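Local coordinates for Lactamase_B domain-containing protein (Bacillus lehensis G1, PDB 7EV5) that is a dual-activity zinc hydrolase of the metallo-beta-lactamase fold, resembling both B3 metallo-beta-lactamases and glyoxalase II, at residues F2-L7 with N13-Y18; K177-P182 with T195-E200. All blocks are in the same frame, centred on the assembly; numbering follows the deposited sequence.

How the contacts relate
The two contacts show how strand pairing and side-chain packing serve different parts of a two-sheet sandwich. Contact 1 pairs two strands at one side of the N-terminal sheet; contact 2 packs the turn after helix 167-178 against the first residue of helix 197-203, which follows edge strand 195-196 of the second sheet. Their centres are about 20 Å apart and their nearest atoms about 7 Å, so they do not touch. Strand 186-189 touches both, through A188 on Y15 and V187 on I197. Contact 1 is nearer the chemistry: the side chain of N13 lies about 8 Å from a zinc ion and about 5 Å from that of the ligand H191, whereas that of I178 is about 13 Å from a zinc.

Contact 1: residues F2-L7 with N13-Y18; sequences FKQIPL and NAYVLY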
loop_
_atom_site.group_PDB
_atom_site.type_symbol
_atom_site.label_atom_id
_atom_site.label_comp_id
_atom_site.label_asym_id
_atom_site.label_seq_id
_atom_site.Cartn_x
_atom_site.Cartn_y
_atom_site.Cartn_z
ATOM N N PHE A 2 -5.730 0.818 -13.614
ATOM C CA PHE A 2 -4.595 1.059 -12.740
ATOM C C PHE A 2 -3.353 0.441 -13.352
ATOM O O PHE A 2 -3.429 -0.448 -14.209
ATOM C CB PHE A 2 -4.812 0.535 -11.303
ATOM C CG PHE A 2 -4.732 -0.962 -11.178
ATOM C CD1 PHE A 2 -3.538 -1.582 -10.839
ATOM C CD2 PHE A 2 -5.859 -1.745 -11.369
ATOM C CE1 PHE A 2 -3.461 -2.964 -10.723
ATOM C CE2 PHE A 2 -5.788 -3.127 -11.250
ATOM C CZ PHE A 2 -4.590 -3.735 -10.925
ATOM N N LYS A 3 -2.201 0.925 -12.896
ATOM C CA LYS A 3 -0.914 0.361 -13.270
ATOM C C LYS A 3 -0.150 -0.086 -12.033
ATOM O O LYS A 3 -0.077 0.647 -11.039
ATOM C CB LYS A 3 -0.067 1.344 -14.078
ATOM C CG LYS A 3 1.125 0.647 -14.722
ATOM C CD LYS A 3 1.879 1.514 -15.706
ATOM C CE LYS A 3 2.709 0.635 -16.642
ATOM N NZ LYS A 3 3.825 1.393 -17.275
ATOM N N GLN A 4 0.414 -1.283 -12.115
ATOM C CA GLN A 4 1.378 -1.791 -11.152
ATOM C C GLN A 4 2.767 -1.336 -11.581
ATOM O O GLN A 4 3.189 -1.602 -12.717
ATOM C CB GLN A 4 1.311 -3.314 -11.145
ATOM C CG GLN A 4 2.267 -4.003 -10.182
ATOM C CD GLN A 4 2.148 -5.502 -10.279
ATOM O OE1 GLN A 4 2.239 -6.066 -11.363
ATOM N NE2 GLN A 4 1.903 -6.154 -9.155
ATOM N N ILE A 5 3.469 -0.649 -10.683
ATOM C CA ILE A 5 4.770 -0.053 -10.987
ATOM C C ILE A 5 5.779 -0.483 -9.929
ATOM O O ILE A 5 5.870 0.148 -8.864
ATOM C CB ILE A 5 4.667 1.479 -11.098
ATOM C CG1 ILE A 5 3.573 1.869 -12.106
ATOM C CG2 ILE A 5 6.008 2.079 -11.502
ATOM C CD1 ILE A 5 3.354 3.361 -12.275
ATOM N N PRO A 6 6.556 -1.541 -10.167
ATOM C CA PRO A 6 7.603 -1.905 -9.207
ATOM C C PRO A 6 8.690 -0.843 -9.198
ATOM O O PRO A 6 9.092 -0.344 -10.251
ATOM C CB PRO A 6 8.142 -3.236 -9.753
ATOM C CG PRO A 6 7.098 -3.732 -10.687
ATOM C CD PRO A 6 6.413 -2.530 -11.247
ATOM N N LEU A 7 9.155 -0.480 -7.996
ATOM C CA LEU A 7 10.084 0.632 -7.842
ATOM C C LEU A 7 11.163 0.315 -6.818
ATOM O O LEU A 7 10.899 -0.319 -5.795
ATOM C CB LEU A 7 9.362 1.896 -7.367
ATOM C CG LEU A 7 8.357 2.538 -8.325
ATOM C CD1 LEU A 7 7.512 3.554 -7.575
ATOM C CD2 LEU A 7 9.059 3.200 -9.503
ATOM N N ASN A 13 5.808 -2.843 -5.242
ATOM C CA ASN A 13 4.808 -2.366 -6.197
ATOM C C ASN A 13 4.167 -1.086 -5.677
ATOM O O ASN A 13 3.419 -1.114 -4.693
ATOM C CB ASN A 13 3.712 -3.409 -6.380
ATOM C CG ASN A 13 4.208 -4.677 -7.020
ATOM O OD1 ASN A 13 4.963 -4.632 -7.987
ATOM N ND2 ASN A 13 3.776 -5.816 -6.500
ATOM N N ALA A 14 4.441 0.032 -6.336
ATOM C CA ALA A 14 3.516 1.149 -6.253
ATOM C C ALA A 14 2.347 0.872 -7.182
ATOM O O ALA A 14 2.417 0.022 -8.070
ATOM C CB ALA A 14 4.197 2.444 -6.704
ATOM N N TYR A 15 1.259 1.602 -6.982
ATOM C CA TYR A 15 0.120 1.523 -7.888
ATOM C C TYR A 15 -0.347 2.924 -8.223
ATOM O O TYR A 15 -0.357 3.807 -7.363
ATOM C CB TYR A 15 -1.054 0.713 -7.295
ATOM C CG TYR A 15 -0.678 -0.727 -7.143
ATOM C CD1 TYR A 15 -0.781 -1.603 -8.211
ATOM C CD2 TYR A 15 -0.166 -1.205 -5.949
ATOM C CE1 TYR A 15 -0.398 -2.914 -8.089
ATOM C CE2 TYR A 15 0.236 -2.519 -5.822
ATOM C CZ TYR A 15 0.105 -3.377 -6.894
ATOM O OH TYR A 15 0.498 -4.702 -6.792
ATOM N N VAL A 16 -0.735 3.133 -9.476
ATOM C CA VAL A 16 -1.436 4.350 -9.856
ATOM C C VAL A 16 -2.806 3.951 -10.372
ATOM O O VAL A 16 -2.911 3.247 -11.384
ATOM C CB VAL A 16 -0.673 5.178 -10.899
ATOM C CG1 VAL A 16 -1.487 6.421 -11.225
ATOM C CG2 VAL A 16 0.703 5.565 -10.378
ATOM N N LEU A 17 -3.848 4.372 -9.660
ATOM C CA LEU A 17 -5.234 4.188 -10.067
ATOM C C LEU A 17 -5.705 5.480 -10.716
ATOM O O LEU A 17 -5.447 6.564 -10.193
ATOM C CB LEU A 17 -6.086 3.896 -8.828
ATOM C CG LEU A 17 -7.601 3.722 -9.012
ATOM C CD1 LEU A 17 -7.948 2.463 -9.812
ATOM C CD2 LEU A 17 -8.288 3.709 -7.641
ATOM N N TYR A 18 -6.381 5.377 -11.858
ATOM C CA TYR A 18 -6.766 6.570 -12.596
ATOM C C TYR A 18 -8.182 6.414 -13.134
ATOM O O TYR A 18 -8.784 5.338 -13.073
ATOM C CB TYR A 18 -5.768 6.888 -13.720
ATOM C CG TYR A 18 -5.474 5.708 -14.617
ATOM C CD1 TYR A 18 -6.326 5.386 -15.664
ATOM C CD2 TYR A 18 -4.355 4.908 -14.413
ATOM C CE1 TYR A 18 -6.078 4.307 -16.482
ATOM C CE2 TYR A 18 -4.101 3.826 -15.226
ATOM C CZ TYR A 18 -4.964 3.533 -16.262
ATOM O OH TYR A 18 -4.720 2.458 -17.085
#
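F2 and Q4 both pack against the CD1-CE1 side of the Y15 ring, and Q4 runs on to the hydroxyl. The side chains of F2 and Y15 lie side by side, pointing the same way, their ring planes oblique at 61° and F2 CD1 3.8 Å from Y15 CD1. F2 reaches this place with its CG between backbone N and carbonyl carbon (chi1 74°). Q4, fully extended, runs alongside Y15: its CB lies 3.5 Å from Y15 CE1, and its NE2 gives a bent hydrogen bond of 3.1 Å to Y15 OH (147° at the hydrogen), which lies tilted out of the Q4 amide plane. That hydroxyl also bonds to S189 O, while the N13 amide nitrogen is turned to G192 O and S189 O. The backbones are joined by the antiparallel hydrogen-bonded pairs K3-V16 and I5-A14. On the other face, I5 CD1 meets V16 CG2 at 3.9 Å and L7 CD1 meets A14 CB at 3.6 Å. Strand 2-7 is the outermost strand of the sheet, and strand 12-18 pairs on with strand 23-27. K3, I5 and V16 touch W39 of helix 33-42, whereas F2 and Y15 meet I186 and A188 of the second sheet, as in this superfamily's αββα sandwich.

Contact 2: residues K177-P182 with T195-E200; sequences KILPLP and TTIGQE
The flat groups that meet I197 are peptide carbonyls; no aromatic ring takes part, and their oxygens touch aliphatic carbons of I197. L179 O lies 3.6 Å from I197 CG2 and L181 O 3.8 Å from the same methyl, while P182 O approaches I197 CB at 3.7 Å and I178 O lies 3.5 Å from I197 CD1. One isoleucine is thus set into the bend of residues 178-182, where a type I turn from I178 to L181 is closed by L181 N on I178 O. With both side-chain torsions near -60° (chi1 -64°, chi2 -77°), I197 folds its CD1 toward I178, crossing that side chain at about a right angle. The methyls, I178 CG2 and I197 CD1, are 3.5 Å apart, tighter than usual. L179 comes in obliquely, its CD2 4.1 Å from I197 CG2.

T196, at the N-cap, accepts from Q199 N with its OG1. The carboxylate of E200 is held at both oxygens: T195 OG1 donates to the anti lone pair of OE2 at 2.6 Å, and OE1 accepts from Q155 N and N204 ND2. No hydrogen bond crosses between the two segments, which meet through van der Waals contact of I197 with methyls and carbonyl oxygens, while three donors to the buried E200 carboxylate would be expected to stabilise its charged form.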
loop_
_atom_site.group_PDB
_atom_site.type_symbol
_atom_site.label_atom_id
_atom_site.label_comp_id
_atom_site.label_asym_id
_atom_site.label_seq_id
_atom_site.Cartn_x
_atom_site.Cartn_y
_atom_site.Cartn_z
ATOM N N LYS A 177 -11.178 -10.327 7.040
ATOM C CA LYS A 177 -11.362 -9.052 6.361
ATOM C C LYS A 177 -11.080 -9.089 4.868
ATOM O O LYS A 177 -11.754 -8.390 4.109
ATOM C CB LYS A 177 -10.488 -7.990 7.032
ATOM C CG LYS A 177 -10.824 -7.831 8.518
ATOM C CD LYS A 177 -9.938 -6.821 9.187
ATOM C CE LYS A 177 -10.346 -6.671 10.641
ATOM N NZ LYS A 177 -9.365 -5.845 11.398
ATOM N N ILE A 178 -10.103 -9.871 4.418
ATOM C CA ILE A 178 -9.728 -9.864 3.007
ATOM C C ILE A 178 -10.479 -10.919 2.211
ATOM O O ILE A 178 -11.148 -10.598 1.222
ATOM C CB ILE A 178 -8.208 -9.993 2.856
ATOM C CG1 ILE A 178 -7.569 -8.710 3.377
ATOM C CG2 ILE A 178 -7.822 -10.258 1.398
ATOM C CD1 ILE A 178 -6.099 -8.665 3.211
ATOM N N LEU A 179 -10.380 -12.177 2.628
ATOM C CA LEU A 179 -11.000 -13.250 1.858
ATOM C C LEU A 179 -12.522 -13.165 1.719
ATOM O O LEU A 179 -13.033 -13.715 0.730
ATOM C CB LEU A 179 -10.532 -14.624 2.358
ATOM C CG LEU A 179 -9.026 -14.876 2.236
ATOM C CD1 LEU A 179 -8.669 -16.260 2.752
ATOM C CD2 LEU A 179 -8.532 -14.684 0.807
ATOM N N PRO A 180 -13.291 -12.538 2.623
ATOM C CA PRO A 180 -14.737 -12.386 2.355
ATOM C C PRO A 180 -15.076 -11.460 1.191
ATOM O O PRO A 180 -16.241 -11.433 0.770
ATOM C CB PRO A 180 -15.299 -11.841 3.677
ATOM C CG PRO A 180 -14.304 -12.235 4.700
ATOM C CD PRO A 180 -12.970 -12.145 4.011
ATOM N N LEU A 181 -14.119 -10.691 0.669
ATOM C CA LEU A 181 -14.391 -9.825 -0.467
ATOM C C LEU A 181 -14.675 -10.665 -1.719
ATOM O O LEU A 181 -14.337 -11.849 -1.770
ATOM C CB LEU A 181 -13.195 -8.903 -0.700
ATOM C CG LEU A 181 -13.018 -7.846 0.386
ATOM C CD1 LEU A 181 -11.687 -7.133 0.236
ATOM C CD2 LEU A 181 -14.171 -6.847 0.351
ATOM N N PRO A 182 -15.297 -10.071 -2.743
ATOM C CA PRO A 182 -15.695 -10.866 -3.915
ATOM C C PRO A 182 -14.502 -11.567 -4.548
ATOM O O PRO A 182 -13.395 -11.026 -4.601
ATOM C CB PRO A 182 -16.301 -9.823 -4.857
ATOM C CG PRO A 182 -16.804 -8.759 -3.958
ATOM C CD PRO A 182 -15.813 -8.694 -2.821
ATOM N N THR A 195 -2.856 -10.985 -8.266
ATOM C CA THR A 195 -3.642 -12.199 -8.123
ATOM C C THR A 195 -5.087 -11.795 -7.856
ATOM O O THR A 195 -5.448 -10.624 -7.972
ATOM C CB THR A 195 -3.015 -13.127 -7.077
ATOM O OG1 THR A 195 -3.656 -14.403 -7.146
ATOM C CG2 THR A 195 -3.150 -12.550 -5.676
ATOM N N THR A 196 -5.934 -12.773 -7.546
ATOM C CA THR A 196 -7.300 -12.478 -7.145
ATOM C C THR A 196 -7.600 -13.197 -5.843
ATOM O O THR A 196 -6.894 -14.129 -5.445
ATOM C CB THR A 196 -8.350 -12.881 -8.198
ATOM O OG1 THR A 196 -8.291 -14.299 -8.405
ATOM C CG2 THR A 196 -8.121 -12.140 -9.511
ATOM N N ILE A 197 -8.653 -12.717 -5.180
ATOM C CA ILE A 197 -9.104 -13.336 -3.934
ATOM C C ILE A 197 -9.407 -14.810 -4.154
ATOM O O ILE A 197 -8.936 -15.675 -3.405
ATOM C CB ILE A 197 -10.325 -12.589 -3.375
ATOM C CG1 ILE A 197 -9.951 -11.157 -2.987
ATOM C CG2 ILE A 197 -10.923 -13.369 -2.198
ATOM C CD1 ILE A 197 -9.203 -11.060 -1.695
ATOM N N GLY A 198 -10.176 -15.117 -5.205
ATOM C CA GLY A 198 -10.558 -16.499 -5.456
ATOM C C GLY A 198 -9.366 -17.401 -5.707
ATOM O O GLY A 198 -9.308 -18.521 -5.199
ATOM N N GLN A 199 -8.391 -16.920 -6.483
ATOM C CA GLN A 199 -7.218 -17.739 -6.764
ATOM C C GLN A 199 -6.431 -18.053 -5.498
ATOM O O GLN A 199 -5.919 -19.166 -5.340
ATOM C CB GLN A 199 -6.331 -17.053 -7.802
ATOM C CG GLN A 199 -6.903 -17.106 -9.209
ATOM C CD GLN A 199 -7.313 -18.503 -9.625
ATOM O OE1 GLN A 199 -6.506 -19.437 -9.588
ATOM N NE2 GLN A 199 -8.574 -18.658 -10.023
ATOM N N GLU A 200 -6.314 -17.087 -4.583
ATOM C CA GLU A 200 -5.551 -17.350 -3.366
ATOM C C GLU A 200 -6.325 -18.260 -2.422
ATOM O O GLU A 200 -5.740 -19.129 -1.766
ATOM C CB GLU A 200 -5.146 -16.041 -2.685
ATOM C CG GLU A 200 -4.157 -15.210 -3.507
ATOM C CD GLU A 200 -3.017 -16.036 -4.068
ATOM O OE1 GLU A 200 -2.327 -16.711 -3.281
ATOM O OE2 GLU A 200 -2.802 -16.000 -5.301
#